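Local coordinates for Ice-binding protein isoform1a (Antarctomyces psychrotrophicus, PDB 7BWX) that probably binds to ice crystals, at water molecules of their prism planes, through a right-handed beta-solenoid and so acts as an antifreeze protein, at residues L9-A14 / R71-A76; E170-A175 / N188-A193. The protein carries 1 engineered substitution. All blocks are in the same frame, centred on the assembly; numbering follows the deposited sequence.

In the fold
Contact 1 packs the N-terminal segment 9-14 against the helix 61-79, and contact 2 pairs two successive parallel strands of the beta-solenoid that this helix runs along. Their centres lie 11 Å apart, and contact 2 is the more central, about 2 Å from the centre of the chain against 12 Å for contact 1. Arg71 joins them: its NH1 is 2.9 Å from Ala175 O, a probable hydrogen bond, and its NH2 makes a weak one to Leu192 O. Phe74 adds packing, with CD1 3.5 Å from Ile174 O. Leu11 and Ala73 of contact 1 both touch Ile174. Both contacts are structural packing within the solenoid and its flanking helix.

Contact 1: residues L9-A14 / R71-A76; sequences LDLGAA and RTAFVA
Leu11 and Ala73 meet through their methyl groups, with Leu11 CD2 3.7 Å from Ala73 CB. The two residues are also the closest in backbone, their CA atoms 5.9 Å apart. Leu11 starts out pointing away from the helix. Its CG lies beside the backbone N and anti to the carbonyl carbon (chi1 -67°), and the extended side chain brings CD2 back to the methyl of Ala73. Leu9 makes the second apolar contact, one helical turn further on. Its CD2 touches Ala76 CB at 4.0 Å. The CB of Leu9 points toward the helix, and its two branches divide the work: CD2 goes to Ala76, while CD1 lies 3.9 Å from the carbonyl O of Ala73.

The side chains of Leu9 and Leu11 also reach the solenoid. Leu9 touches Phe154 and Ile156, and Leu11 touches Asn172 and Ile174. The N-terminal segment is therefore packed between the solenoid wall and the long helix 61-79 that lies alongside it, an arrangement consistent with the ice-binding family fold. Ala73 is buried here, and Ala76 lies at the exposed edge.

Backbone atoms take part as well. Asp10 O lies 3.6 Å from Ala73 CB, so the methyl of Ala73 meets both this carbonyl oxygen and Leu11 CD2.

The polar bonds shape the segment itself. Asp10 OD1 accepts from Gly12 N at 3.0 Å, which makes an Asx turn. The N-H comes from above the carboxylate plane, 55° out of it. Gly12 has a positive phi of 51° within this bend. Ala14 N then bonds to Leu11 O at 2.9 Å as the chain enters a 3-10 segment. Ala13 N bonds to Asp69 OD2, a further tie to the helix.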
loop_
_atom_site.group_PDB
_atom_site.type_symbol
_atom_site.label_atom_id
_atom_site.label_comp_id
_atom_site.label_asym_id
_atom_site.label_seq_id
_atom_site.Cartn_x
_atom_site.Cartn_y
_atom_site.Cartn_z
ATOM N N LEU A 9 -9.296 8.900 0.473
ATOM C CA LEU A 9 -9.138 8.939 -1.000
ATOM C C LEU A 9 -10.069 7.894 -1.616
ATOM O O LEU A 9 -10.097 6.743 -1.162
ATOM C CB LEU A 9 -7.677 8.680 -1.340
ATOM C CG LEU A 9 -6.710 9.701 -0.763
ATOM C CD1 LEU A 9 -5.279 9.241 -0.981
ATOM C CD2 LEU A 9 -6.945 11.050 -1.407
ATOM N N ASP A 10 -10.749 8.244 -2.692
ATOM C CA ASP A 10 -11.591 7.278 -3.417
ATOM C C ASP A 10 -10.671 6.468 -4.347
ATOM O O ASP A 10 -9.971 7.098 -5.171
ATOM C CB ASP A 10 -12.686 8.055 -4.141
ATOM C CG ASP A 10 -13.674 7.172 -4.889
ATOM O OD1 ASP A 10 -13.635 5.911 -4.747
ATOM O OD2 ASP A 10 -14.502 7.770 -5.595
ATOM N N LEU A 11 -10.679 5.143 -4.232
ATOM C CA LEU A 11 -9.816 4.279 -5.085
ATOM C C LEU A 11 -10.628 3.787 -6.287
ATOM O O LEU A 11 -10.045 3.108 -7.122
ATOM C CB LEU A 11 -9.281 3.094 -4.287
ATOM C CG LEU A 11 -8.290 3.434 -3.179
ATOM C CD1 LEU A 11 -7.846 2.175 -2.465
ATOM C CD2 LEU A 11 -7.112 4.168 -3.725
ATOM N N GLY A 12 -11.931 4.091 -6.335
ATOM C CA GLY A 12 -12.799 3.702 -7.455
ATOM C C GLY A 12 -12.665 2.220 -7.771
ATOM O O GLY A 12 -12.765 1.367 -6.864
ATOM N N ALA A 13 -12.388 1.871 -9.022
ATOM C CA ALA A 13 -12.352 0.460 -9.425
ATOM C C ALA A 13 -11.096 -0.221 -8.872
ATOM O O ALA A 13 -11.082 -1.461 -8.921
ATOM C CB ALA A 13 -12.427 0.293 -10.917
ATOM N N ALA A 14 -10.109 0.511 -8.364
ATOM C CA ALA A 14 -8.895 -0.105 -7.758
ATOM C C ALA A 14 -9.223 -0.694 -6.372
ATOM O O ALA A 14 -8.390 -1.433 -5.831
ATOM C CB ALA A 14 -7.776 0.898 -7.673
ATOM N N ARG A 71 -4.196 6.021 -10.123
ATOM C CA ARG A 71 -3.360 7.212 -10.383
ATOM C C ARG A 71 -4.112 8.476 -9.979
ATOM O O ARG A 71 -3.462 9.396 -9.457
ATOM C CB ARG A 71 -2.913 7.250 -11.842
ATOM C CG ARG A 71 -2.042 6.077 -12.247
ATOM C CD ARG A 71 -0.822 5.881 -11.356
ATOM N NE ARG A 71 -1.085 4.888 -10.299
ATOM C CZ ARG A 71 -0.224 4.612 -9.319
ATOM N NH1 ARG A 71 0.902 5.280 -9.218
ATOM N NH2 ARG A 71 -0.480 3.652 -8.453
ATOM N N THR A 72 -5.415 8.531 -10.193
ATOM C CA THR A 72 -6.262 9.660 -9.756
ATOM C C THR A 72 -6.117 9.828 -8.224
ATOM O O THR A 72 -5.971 10.960 -7.703
ATOM C CB THR A 72 -7.710 9.430 -10.185
ATOM O OG1 THR A 72 -7.776 9.293 -11.620
ATOM C CG2 THR A 72 -8.636 10.538 -9.704
ATOM N N ALA A 73 -6.162 8.719 -7.498
ATOM C CA ALA A 73 -6.017 8.721 -6.029
ATOM C C ALA A 73 -4.603 9.164 -5.669
ATOM O O ALA A 73 -4.456 9.903 -4.685
ATOM C CB ALA A 73 -6.364 7.346 -5.474
ATOM N N PHE A 74 -3.568 8.699 -6.391
ATOM C CA PHE A 74 -2.170 9.114 -6.129
ATOM C C PHE A 74 -2.071 10.637 -6.204
ATOM O O PHE A 74 -1.501 11.295 -5.307
ATOM C CB PHE A 74 -1.207 8.451 -7.105
ATOM C CG PHE A 74 0.234 8.775 -6.844
ATOM C CD1 PHE A 74 0.951 8.091 -5.876
ATOM C CD2 PHE A 74 0.850 9.806 -7.524
ATOM C CE1 PHE A 74 2.268 8.423 -5.617
ATOM C CE2 PHE A 74 2.178 10.102 -7.294
ATOM C CZ PHE A 74 2.877 9.439 -6.316
ATOM N N VAL A 75 -2.583 11.188 -7.286
ATOM C CA VAL A 75 -2.507 12.649 -7.565
ATOM C C VAL A 75 -3.270 13.389 -6.455
ATOM O O VAL A 75 -2.709 14.377 -5.910
ATOM C CB VAL A 75 -3.030 12.983 -8.966
ATOM C CG1 VAL A 75 -3.231 14.486 -9.138
ATOM C CG2 VAL A 75 -2.071 12.439 -10.021
ATOM N N ALA A 76 -4.453 12.914 -6.092
ATOM C CA ALA A 76 -5.286 13.571 -5.050
ATOM C C ALA A 76 -4.552 13.495 -3.695
ATOM O O ALA A 76 -4.520 14.477 -2.950
ATOM C CB ALA A 76 -6.646 12.915 -4.983
#

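Contact 2: residues E170-A175 / N188-A193; sequences EGNVIA and NGALLA
Val173 and Leu191 lie side by side on two neighbouring parallel strands, successive coils of the right-handed beta-solenoid. Val173 CG2 is 4.0 Å from Leu191 CD2. The residues pair in order from Glu170 with Asn188 to Ile174 with Leu192, and the strand directions differ by 11°. The backbone N-H groups and carbonyls alternate in a parallel ladder. Gly171 N bonds to Asn188 O, Val173 N to Ala190 O, and Ala175 N to Leu192 O. Leu192 N meets Val173 O at 2.8 Å, almost in line with the C=O bond. Ala190 N to Gly171 O is longer, 3.3 Å, and comes from above the carbonyl plane.

The chain turns a corner at Gly171, and again at Asn188 and Gly189. At Gly189 the coils come close, with its CA 3.2 Å from Gly171 O in a CA-H...O contact.

On the other face Asn172, Ala190, Ile174 and Leu192 follow one another. Asn172 OD1 lies 3.6 Å from Ala190 CB, and Ile174 CG1 lies 4.3 Å from Leu192 CD1. Beyond them, Ile174 packs on Ala73 and Phe74 of helix 61-79, while Val173 and Leu191 pack on Ile179. The preceding coil extends the ladder: Asn172 and Ile174 make backbone bonds to strand 153-157.

At the corner, the bent side chain of Glu170 (chi2 -85°) runs beside that of Asn188. His168 NE2 bonds to Glu170 OE2. The same oxygen accepts from Asn188 ND2 at 3.1 Å, on its syn side but 34° out of the carboxylate plane.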
loop_
_atom_site.group_PDB
_atom_site.type_symbol
_atom_site.label_atom_id
_atom_site.label_comp_id
_atom_site.label_asym_id
_atom_site.label_seq_id
_atom_site.Cartn_x
_atom_site.Cartn_y
_atom_site.Cartn_z
ATOM N N GLU A 170 -0.482 -2.279 7.366
ATOM C CA GLU A 170 -1.906 -1.987 7.273
ATOM C C GLU A 170 -1.998 -0.783 6.330
ATOM O O GLU A 170 -1.271 0.212 6.537
ATOM C CB GLU A 170 -2.505 -1.693 8.655
ATOM C CG GLU A 170 -2.364 -2.862 9.654
ATOM C CD GLU A 170 -3.455 -3.909 9.580
ATOM O OE1 GLU A 170 -4.529 -3.590 9.015
ATOM O OE2 GLU A 170 -3.268 -5.037 10.089
ATOM N N GLY A 171 -2.883 -0.879 5.356
ATOM C CA GLY A 171 -3.243 0.272 4.535
ATOM C C GLY A 171 -3.022 0.069 3.038
ATOM O O GLY A 171 -2.559 -0.993 2.623
ATOM N N ASN A 172 -3.412 1.095 2.280
ATOM C CA ASN A 172 -3.341 1.136 0.792
ATOM C C ASN A 172 -2.028 1.807 0.400
ATOM O O ASN A 172 -1.821 2.972 0.728
ATOM C CB ASN A 172 -4.586 1.838 0.257
ATOM C CG ASN A 172 -5.864 1.144 0.671
ATOM O OD1 ASN A 172 -6.057 -0.035 0.363
ATOM N ND2 ASN A 172 -6.743 1.869 1.347
ATOM N N VAL A 173 -1.135 1.032 -0.186
ATOM C CA VAL A 173 0.160 1.494 -0.674
ATOM C C VAL A 173 -0.085 1.909 -2.119
ATOM O O VAL A 173 -0.332 1.035 -2.937
ATOM C CB VAL A 173 1.246 0.426 -0.561
ATOM C CG1 VAL A 173 2.571 0.973 -1.066
ATOM C CG2 VAL A 173 1.391 -0.115 0.874
ATOM N N ILE A 174 0.009 3.208 -2.385
ATOM C CA ILE A 174 -0.113 3.799 -3.740
ATOM C C ILE A 174 1.230 4.415 -4.088
ATOM O O ILE A 174 1.576 5.475 -3.586
ATOM C CB ILE A 174 -1.270 4.785 -3.803
ATOM C CG1 ILE A 174 -2.491 4.250 -3.059
ATOM C CG2 ILE A 174 -1.552 5.084 -5.261
ATOM C CD1 ILE A 174 -3.704 5.181 -3.155
ATOM N N ALA A 175 2.048 3.648 -4.773
ATOM C CA ALA A 175 3.410 4.066 -5.126
ATOM C C ALA A 175 3.448 4.628 -6.550
ATOM O O ALA A 175 2.826 4.066 -7.440
ATOM C CB ALA A 175 4.330 2.896 -5.013
ATOM N N ASN A 188 -2.463 -6.121 5.165
ATOM C CA ASN A 188 -3.915 -5.898 5.231
ATOM C C ASN A 188 -4.148 -4.564 4.577
ATOM O O ASN A 188 -3.929 -3.507 5.223
ATOM C CB ASN A 188 -4.458 -5.916 6.671
ATOM C CG ASN A 188 -4.530 -7.336 7.227
ATOM O OD1 ASN A 188 -4.675 -8.325 6.476
ATOM N ND2 ASN A 188 -4.404 -7.452 8.542
ATOM N N GLY A 189 -4.508 -4.628 3.295
ATOM C CA GLY A 189 -4.598 -3.434 2.436
ATOM C C GLY A 189 -4.368 -3.829 1.006
ATOM O O GLY A 189 -4.928 -4.871 0.569
ATOM N N ALA A 190 -3.544 -3.080 0.299
ATOM C CA ALA A 190 -3.409 -3.230 -1.165
ATOM C C ALA A 190 -2.080 -2.669 -1.626
ATOM O O ALA A 190 -1.564 -1.772 -0.955
ATOM C CB ALA A 190 -4.569 -2.548 -1.826
ATOM N N LEU A 191 -1.545 -3.227 -2.712
ATOM C CA LEU A 191 -0.300 -2.782 -3.352
ATOM C C LEU A 191 -0.640 -2.237 -4.745
ATOM O O LEU A 191 -0.913 -3.058 -5.640
ATOM C CB LEU A 191 0.695 -3.945 -3.418
ATOM C CG LEU A 191 0.980 -4.616 -2.076
ATOM C CD1 LEU A 191 1.946 -5.744 -2.258
ATOM C CD2 LEU A 191 1.482 -3.650 -1.024
ATOM N N LEU A 192 -0.717 -0.900 -4.885
ATOM C CA LEU A 192 -1.136 -0.233 -6.139
ATOM C C LEU A 192 0.065 0.531 -6.697
ATOM O O LEU A 192 0.384 1.659 -6.216
ATOM C CB LEU A 192 -2.320 0.689 -5.826
ATOM C CG LEU A 192 -3.500 0.063 -5.101
ATOM C CD1 LEU A 192 -4.600 1.069 -4.931
ATOM C CD2 LEU A 192 -4.064 -1.149 -5.814
ATOM N N ALA A 193 0.784 -0.110 -7.609
ATOM C CA ALA A 193 2.095 0.338 -8.118
ATOM C C ALA A 193 1.915 1.134 -9.403
ATOM O O ALA A 193 0.917 0.895 -10.104
ATOM C CB ALA A 193 3.023 -0.804 -8.372
#